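Local coordinates for protein trans-4-hydroxy-L-proline dehydratase (Clostridioides difficile 70-100-2010, PDB 6VXC) that dehydrates trans-4-hydroxy-L-proline to (S)-1-pyrroline-5-carboxylate with a glycyl radical, a step in the anaerobic breakdown of hydroxyproline, at residues 759-770 with 795-806. Sequence-based numbering, arbitrary orientation.
Sequences NVFDKNVLLEAQ and RTLQDEIIGRTE
Gln770 NE2 gives hydrogen bonds to two acceptors on the facing helix, Asp799 OD1 at 2.8 Å and Gln798 OE1 at 3.2 Å. The two helices, 763-770 and 795-803, run antiparallel in the C-terminal glycine radical domain, with an angle of 167° between their directions. Both acceptors lie close to the amide plane of Gln770, so its two N-H groups are used and the rotation of the amide is fixed. Asp799 OD1 is met on its syn side, 31° out of the carboxylate plane. The second carboxylate oxygen, Asp799 OD2, takes the salt bridge from Arg795 NE at 2.7 Å. Gln770 OE1 lies 4.0 Å above the guanidinium plane of Arg795, over its centre, with the amide and guanidinium planes well tilted from each other. A water donates to both Gln770 OE1 and Asp799 OD1. Gln798 NE2 bonds to Phe790 O.

Gln770 fits as a knob among Arg795, Gln798, Asp799 and Ile802. In return, Ile802 fits among Lys763, Leu766, Leu767 and Gln770. Its CG1 branch points away from its own carbonyl carbon (chi1 -66°), and Ile802 CG1 lies 3.9 Å from Leu766 CD1 as the two side chains pass in opposite directions. Lys763, bent at chi4, brings NZ to within 3.3 Å of Ile802 CG2, crossing that side chain at about a right angle. Ile801 CG2 touches Phe761 CE2 at 3.7 Å, while Leu766 CD1 covers one face of that ring.

The side chain of Arg804 lies about 11 Å from that of Cys454, the probable radical cysteine. Arg804 grips Glu800 side-on with NE and NH2. Arg804 NH2 also reaches Val783 O, and Asn759 OD1 accepts from Arg782 N. One water accepts from Asn759 ND2 and Arg804 NH1, each at 2.9 Å.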
ATOM      1  N   ASN A 759      -6.559   2.125  17.345  1.00 11.16           N
ATOM      2  CA  ASN A 759      -7.862   1.510  17.543  1.00 11.56           C
ATOM      3  C   ASN A 759      -8.472   2.040  18.840  1.00  9.63           C
ATOM      4  O   ASN A 759      -7.769   2.214  19.837  1.00 12.27           O
ATOM      5  CB  ASN A 759      -7.769  -0.018  17.606  1.00  8.98           C
ATOM      6  CG  ASN A 759      -7.999  -0.676  16.257  1.00  9.20           C
ATOM      7  OD1 ASN A 759      -8.958  -0.362  15.551  1.00 13.17           O
ATOM      8  ND2 ASN A 759      -7.135  -1.612  15.904  1.00  8.76           N
ATOM      9  N   VAL A 760      -9.776   2.308  18.814  1.00 10.79           N
ATOM     10  CA  VAL A 760     -10.529   2.647  20.020  1.00 10.45           C
ATOM     11  C   VAL A 760     -11.860   1.914  19.953  1.00 14.85           C
ATOM     12  O   VAL A 760     -12.842   2.443  19.421  1.00 18.19           O
ATOM     13  CB  VAL A 760     -10.747   4.165  20.133  1.00 12.08           C
ATOM     14  CG1 VAL A 760     -11.488   4.530  21.459  1.00 12.67           C
ATOM     15  CG2 VAL A 760      -9.445   4.908  19.998  1.00 13.83           C
ATOM     16  N   PHE A 761     -11.918   0.700  20.481  1.00 15.38           N
ATOM     17  CA  PHE A 761     -13.138  -0.081  20.365  1.00 15.15           C
ATOM     18  C   PHE A 761     -13.473  -0.726  21.696  1.00 16.06           C
ATOM     19  O   PHE A 761     -12.625  -0.884  22.572  1.00 17.66           O
ATOM     20  CB  PHE A 761     -13.044  -1.148  19.255  1.00 18.03           C
ATOM     21  CG  PHE A 761     -11.891  -2.131  19.404  1.00 13.60           C
ATOM     22  CD1 PHE A 761     -11.922  -3.133  20.364  1.00 13.42           C
ATOM     23  CD2 PHE A 761     -10.816  -2.086  18.525  1.00 12.28           C
ATOM     24  CE1 PHE A 761     -10.877  -4.053  20.478  1.00 13.60           C
ATOM     25  CE2 PHE A 761      -9.760  -3.001  18.625  1.00 10.96           C
ATOM     26  CZ  PHE A 761      -9.792  -3.984  19.602  1.00 13.87           C
ATOM     27  N   ASP A 762     -14.744  -1.052  21.848  1.00 20.21           N
ATOM     28  CA  ASP A 762     -15.210  -1.849  22.970  1.00 19.78           C
ATOM     29  C   ASP A 762     -15.028  -3.320  22.628  1.00 18.85           C
ATOM     30  O   ASP A 762     -15.642  -3.815  21.679  1.00 19.49           O
ATOM     31  CB  ASP A 762     -16.675  -1.554  23.265  1.00 22.94           C
ATOM     32  CG  ASP A 762     -16.861  -0.759  24.517  1.00 37.44           C
ATOM     33  OD1 ASP A 762     -16.858   0.491  24.430  1.00 38.70           O
ATOM     34  OD2 ASP A 762     -17.016  -1.386  25.591  1.00 47.24           O
ATOM     35  N   LYS A 763     -14.190  -4.009  23.399  1.00 18.78           N
ATOM     36  CA  LYS A 763     -13.937  -5.424  23.148  1.00 21.22           C
ATOM     37  C   LYS A 763     -15.230  -6.218  23.008  1.00 20.28           C
ATOM     38  O   LYS A 763     -15.350  -7.068  22.122  1.00 21.80           O
ATOM     39  CB  LYS A 763     -13.063  -5.995  24.264  1.00 19.33           C
ATOM     40  CG  LYS A 763     -12.763  -7.480  24.162  1.00 26.16           C
ATOM     41  CD  LYS A 763     -11.795  -7.901  25.266  1.00 30.11           C
ATOM     42  CE  LYS A 763     -11.793  -9.415  25.507  1.00 42.43           C
ATOM     43  NZ  LYS A 763     -11.075 -10.263  24.522  1.00 42.04           N
ATOM     44  N   ASN A 764     -16.226  -5.931  23.846  1.00 21.84           N
ATOM     45  CA  ASN A 764     -17.441  -6.739  23.824  1.00 20.70           C
ATOM     46  C   ASN A 764     -18.199  -6.581  22.520  1.00 20.23           C
ATOM     47  O   ASN A 764     -18.830  -7.538  22.061  1.00 21.64           O
ATOM     48  CB  ASN A 764     -18.344  -6.380  25.004  1.00 23.17           C
ATOM     49  CG  ASN A 764     -17.667  -6.614  26.335  1.00 33.12           C
ATOM     50  OD1 ASN A 764     -16.937  -7.592  26.509  1.00 31.78           O
ATOM     51  ND2 ASN A 764     -17.916  -5.725  27.291  1.00 43.02           N
ATOM     52  N   VAL A 765     -18.136  -5.402  21.899  1.00 18.41           N
ATOM     53  CA  VAL A 765     -18.749  -5.220  20.588  1.00 16.44           C
ATOM     54  C   VAL A 765     -18.099  -6.146  19.567  1.00 19.11           C
ATOM     55  O   VAL A 765     -18.782  -6.768  18.751  1.00 19.34           O
ATOM     56  CB  VAL A 765     -18.668  -3.744  20.155  1.00 20.48           C
ATOM     57  CG1 VAL A 765     -19.096  -3.576  18.714  1.00 18.04           C
ATOM     58  CG2 VAL A 765     -19.532  -2.867  21.069  1.00 22.08           C
ATOM     59  N   LEU A 766     -16.767  -6.239  19.579  1.00 15.83           N
ATOM     60  CA  LEU A 766     -16.100  -7.098  18.607  1.00 18.14           C
ATOM     61  C   LEU A 766     -16.474  -8.553  18.855  1.00 17.41           C
ATOM     62  O   LEU A 766     -16.703  -9.315  17.912  1.00 17.69           O
ATOM     63  CB  LEU A 766     -14.580  -6.925  18.684  1.00 15.31           C
ATOM     64  CG  LEU A 766     -13.925  -5.644  18.142  1.00 16.26           C
ATOM     65  CD1 LEU A 766     -12.711  -5.872  17.270  1.00 15.39           C
ATOM     66  CD2 LEU A 766     -14.901  -4.680  17.516  1.00 17.24           C
ATOM     67  N   LEU A 767     -16.520  -8.958  20.126  1.00 18.39           N
ATOM     68  CA  LEU A 767     -16.894 -10.334  20.451  1.00 20.45           C
ATOM     69  C   LEU A 767     -18.322 -10.636  20.013  1.00 18.61           C
ATOM     70  O   LEU A 767     -18.599 -11.710  19.476  1.00 21.06           O
ATOM     71  CB  LEU A 767     -16.715 -10.573  21.947  1.00 19.17           C
ATOM     72  CG  LEU A 767     -15.265 -10.507  22.431  1.00 23.44           C
ATOM     73  CD1 LEU A 767     -15.206 -10.643  23.930  1.00 22.07           C
ATOM     74  CD2 LEU A 767     -14.426 -11.580  21.773  1.00 20.41           C
ATOM     75  N   GLU A 768     -19.239  -9.687  20.216  1.00 20.84           N
ATOM     76  CA  GLU A 768     -20.600  -9.855  19.718  1.00 21.49           C
ATOM     77  C   GLU A 768     -20.620  -9.944  18.204  1.00 23.37           C
ATOM     78  O   GLU A 768     -21.375 -10.741  17.632  1.00 22.94           O
ATOM     79  CB  GLU A 768     -21.487  -8.699  20.185  1.00 24.68           C
ATOM     80  CG  GLU A 768     -22.258  -8.982  21.459  1.00 35.60           C
ATOM     81  CD  GLU A 768     -23.101 -10.252  21.341  1.00 34.87           C
ATOM     82  OE1 GLU A 768     -22.955 -11.140  22.199  1.00 37.17           O
ATOM     83  OE2 GLU A 768     -23.875 -10.373  20.362  1.00 40.15           O
ATOM     84  N   ALA A 769     -19.797  -9.134  17.536  1.00 19.60           N
ATOM     85  CA  ALA A 769     -19.772  -9.174  16.081  1.00 18.41           C
ATOM     86  C   ALA A 769     -19.312 -10.530  15.564  1.00 18.69           C
ATOM     87  O   ALA A 769     -19.728 -10.947  14.481  1.00 21.04           O
ATOM     88  CB  ALA A 769     -18.880  -8.065  15.531  1.00 18.85           C
ATOM     89  N   GLN A 770     -18.438 -11.218  16.303  1.00 20.88           N
ATOM     90  CA  GLN A 770     -18.037 -12.568  15.901  1.00 22.21           C
ATOM     91  C   GLN A 770     -19.197 -13.550  16.016  1.00 23.76           C
ATOM     92  O   GLN A 770     -19.311 -14.471  15.203  1.00 23.66           O
ATOM     93  CB  GLN A 770     -16.861 -13.057  16.742  1.00 21.31           C
ATOM     94  CG  GLN A 770     -15.571 -12.318  16.509  1.00 21.35           C
ATOM     95  CD  GLN A 770     -14.433 -12.892  17.337  1.00 21.71           C
ATOM     96  OE1 GLN A 770     -14.590 -13.147  18.532  1.00 23.92           O
ATOM     97  NE2 GLN A 770     -13.281 -13.104  16.705  1.00 20.33           N
ATOM     98  N   ARG A 795     -11.194 -15.129  11.168  1.00 16.52           N
ATOM     99  CA  ARG A 795     -11.262 -15.270  12.619  1.00 17.74           C
ATOM    100  C   ARG A 795      -9.886 -15.060  13.259  1.00 16.00           C
ATOM    101  O   ARG A 795      -9.771 -14.455  14.330  1.00 15.06           O
ATOM    102  CB  ARG A 795     -11.834 -16.645  12.974  1.00 17.01           C
ATOM    103  CG  ARG A 795     -11.792 -16.962  14.444  1.00 21.83           C
ATOM    104  CD  ARG A 795     -12.595 -15.973  15.257  1.00 21.73           C
ATOM    105  NE  ARG A 795     -12.346 -16.188  16.678  1.00 31.34           N
ATOM    106  CZ  ARG A 795     -13.193 -16.738  17.535  1.00 36.76           C
ATOM    107  NH1 ARG A 795     -14.400 -17.126  17.132  1.00 34.49           N
ATOM    108  NH2 ARG A 795     -12.821 -16.894  18.800  1.00 40.19           N
ATOM    109  N   THR A 796      -8.834 -15.575  12.630  1.00 14.32           N
ATOM    110  CA  THR A 796      -7.494 -15.404  13.177  1.00 14.37           C
ATOM    111  C   THR A 796      -7.102 -13.931  13.235  1.00 13.30           C
ATOM    112  O   THR A 796      -6.599 -13.459  14.259  1.00 14.29           O
ATOM    113  CB  THR A 796      -6.484 -16.204  12.350  1.00 15.64           C
ATOM    114  OG1 THR A 796      -6.844 -17.592  12.364  1.00 16.54           O
ATOM    115  CG2 THR A 796      -5.094 -16.023  12.901  1.00 11.95           C
ATOM    116  N   LEU A 797      -7.358 -13.183  12.159  1.00 14.59           N
ATOM    117  CA  LEU A 797      -7.022 -11.763  12.151  1.00 13.86           C
ATOM    118  C   LEU A 797      -7.887 -10.985  13.137  1.00 13.93           C
ATOM    119  O   LEU A 797      -7.388 -10.120  13.862  1.00 14.04           O
ATOM    120  CB  LEU A 797      -7.182 -11.207  10.736  1.00 11.88           C
ATOM    121  CG  LEU A 797      -6.921  -9.709  10.521  1.00 11.11           C
ATOM    122  CD1 LEU A 797      -5.589  -9.256  11.148  1.00 10.20           C
ATOM    123  CD2 LEU A 797      -6.958  -9.401   9.037  1.00  8.73           C
ATOM    124  N   GLN A 798      -9.183 -11.288  13.188  1.00 14.96           N
ATOM    125  CA  GLN A 798     -10.043 -10.690  14.200  1.00 14.06           C
ATOM    126  C   GLN A 798      -9.472 -10.892  15.596  1.00 14.77           C
ATOM    127  O   GLN A 798      -9.393  -9.947  16.394  1.00 13.83           O
ATOM    128  CB  GLN A 798     -11.443 -11.291  14.121  1.00 11.53           C
ATOM    129  CG  GLN A 798     -12.220 -10.921  12.883  1.00 11.80           C
ATOM    130  CD  GLN A 798     -13.582 -11.590  12.874  1.00 14.11           C
ATOM    131  OE1 GLN A 798     -13.825 -12.509  13.656  1.00 15.22           O
ATOM    132  NE2 GLN A 798     -14.480 -11.123  12.005  1.00 14.01           N
ATOM    133  N   ASP A 799      -9.081 -12.130  15.913  1.00 14.05           N
ATOM    134  CA  ASP A 799      -8.532 -12.418  17.231  1.00 11.95           C
ATOM    135  C   ASP A 799      -7.187 -11.738  17.458  1.00 12.03           C
ATOM    136  O   ASP A 799      -6.838 -11.434  18.602  1.00 14.59           O
ATOM    137  CB  ASP A 799      -8.406 -13.935  17.429  1.00 14.06           C
ATOM    138  CG  ASP A 799      -9.767 -14.622  17.609  1.00 18.62           C
ATOM    139  OD1 ASP A 799     -10.776 -13.908  17.780  1.00 20.37           O
ATOM    140  OD2 ASP A 799      -9.816 -15.867  17.588  1.00 21.25           O
ATOM    141  N   GLU A 800      -6.396 -11.534  16.403  1.00 13.09           N
ATOM    142  CA  GLU A 800      -5.152 -10.789  16.565  1.00 13.53           C
ATOM    143  C   GLU A 800      -5.454  -9.368  17.036  1.00 13.53           C
ATOM    144  O   GLU A 800      -4.906  -8.901  18.039  1.00 14.43           O
ATOM    145  CB  GLU A 800      -4.370 -10.797  15.241  1.00 12.30           C
ATOM    146  CG  GLU A 800      -2.939 -10.232  15.301  1.00 10.34           C
ATOM    147  CD  GLU A 800      -2.880  -8.697  15.158  1.00  9.83           C
ATOM    148  OE1 GLU A 800      -2.492  -8.013  16.120  1.00 14.14           O
ATOM    149  OE2 GLU A 800      -3.218  -8.178  14.077  1.00 15.29           O
ATOM    150  N   ILE A 801      -6.404  -8.709  16.374  1.00 11.35           N
ATOM    151  CA  ILE A 801      -6.766  -7.330  16.717  1.00 13.84           C
ATOM    152  C   ILE A 801      -7.311  -7.244  18.140  1.00 11.91           C
ATOM    153  O   ILE A 801      -6.949  -6.344  18.908  1.00 13.25           O
ATOM    154  CB  ILE A 801      -7.779  -6.783  15.694  1.00 12.08           C
ATOM    155  CG1 ILE A 801      -7.103  -6.633  14.323  1.00 14.46           C
ATOM    156  CG2 ILE A 801      -8.445  -5.468  16.206  1.00 13.59           C
ATOM    157  CD1 ILE A 801      -8.048  -6.465  13.181  1.00 10.96           C
ATOM    158  N   ILE A 802      -8.182  -8.182  18.512  1.00 12.09           N
ATOM    159  CA  ILE A 802      -8.765  -8.197  19.848  1.00 12.35           C
ATOM    160  C   ILE A 802      -7.697  -8.397  20.918  1.00 14.01           C
ATOM    161  O   ILE A 802      -7.849  -7.928  22.051  1.00 13.40           O
ATOM    162  CB  ILE A 802      -9.844  -9.297  19.945  1.00 12.81           C
ATOM    163  CG1 ILE A 802     -11.036  -8.967  19.042  1.00 16.19           C
ATOM    164  CG2 ILE A 802     -10.266  -9.482  21.393  1.00 16.12           C
ATOM    165  CD1 ILE A 802     -12.010 -10.127  18.827  1.00 17.29           C
ATOM    166  N   GLY A 803      -6.641  -9.144  20.601  1.00 14.20           N
ATOM    167  CA  GLY A 803      -5.570  -9.409  21.537  1.00 14.10           C
ATOM    168  C   GLY A 803      -4.575  -8.288  21.706  1.00 15.95           C
ATOM    169  O   GLY A 803      -3.734  -8.366  22.607  1.00 16.81           O
ATOM    170  N   ARG A 804      -4.660  -7.237  20.890  1.00 14.19           N
ATOM    171  CA  ARG A 804      -3.732  -6.123  21.042  1.00 14.93           C
ATOM    172  C   ARG A 804      -3.961  -5.444  22.393  1.00 13.93           C
ATOM    173  O   ARG A 804      -5.062  -5.461  22.939  1.00 16.95           O
ATOM    174  CB  ARG A 804      -3.879  -5.127  19.885  1.00 13.84           C
ATOM    175  CG  ARG A 804      -3.519  -5.705  18.520  1.00 12.18           C
ATOM    176  CD  ARG A 804      -3.767  -4.706  17.394  1.00 12.95           C
ATOM    177  NE  ARG A 804      -3.608  -5.290  16.062  1.00 11.64           N
ATOM    178  CZ  ARG A 804      -3.841  -4.632  14.927  1.00 13.38           C
ATOM    179  NH1 ARG A 804      -4.240  -3.361  14.952  1.00 12.43           N
ATOM    180  NH2 ARG A 804      -3.672  -5.239  13.763  1.00 12.31           N
ATOM    181  N   THR A 805      -2.895  -4.890  22.957  1.00 16.05           N
ATOM    182  CA  THR A 805      -2.952  -4.378  24.324  1.00 15.42           C
ATOM    183  C   THR A 805      -3.906  -3.193  24.431  1.00 14.79           C
ATOM    184  O   THR A 805      -3.817  -2.244  23.657  1.00 12.20           O
ATOM    185  CB  THR A 805      -1.557  -3.987  24.784  1.00 12.62           C
ATOM    186  OG1 THR A 805      -0.689  -5.109  24.596  1.00 16.81           O
ATOM    187  CG2 THR A 805      -1.570  -3.606  26.277  1.00 16.02           C
ATOM    188  N   GLU A 806      -4.836  -3.255  25.382  1.00 16.33           N
ATOM    189  CA  GLU A 806      -5.744  -2.130  25.591  1.00 15.68           C
ATOM    190  C   GLU A 806      -5.045  -1.132  26.513  1.00 13.56           C
ATOM    191  O   GLU A 806      -4.881  -1.389  27.703  1.00 16.03           O
ATOM    192  CB  GLU A 806      -7.089  -2.595  26.152  1.00 17.48           C
ATOM    193  CG  GLU A 806      -8.158  -1.478  26.200  1.00 18.40           C
ATOM    194  CD  GLU A 806      -9.547  -1.969  26.638  1.00 23.92           C
ATOM    195  OE1 GLU A 806     -10.480  -2.023  25.802  1.00 26.35           O
ATOM    196  OE2 GLU A 806      -9.702  -2.288  27.826  1.00 27.88           O
TER
HETATM  197  O   HOH W   1      -4.566  -1.538  17.164  1.00 12.38           O
HETATM  198  O   HOH W   2     -17.571 -11.164  11.969  1.00 24.14           O
HETATM  199  O   HOH W   3     -12.471 -14.088  20.295  1.00 28.51           O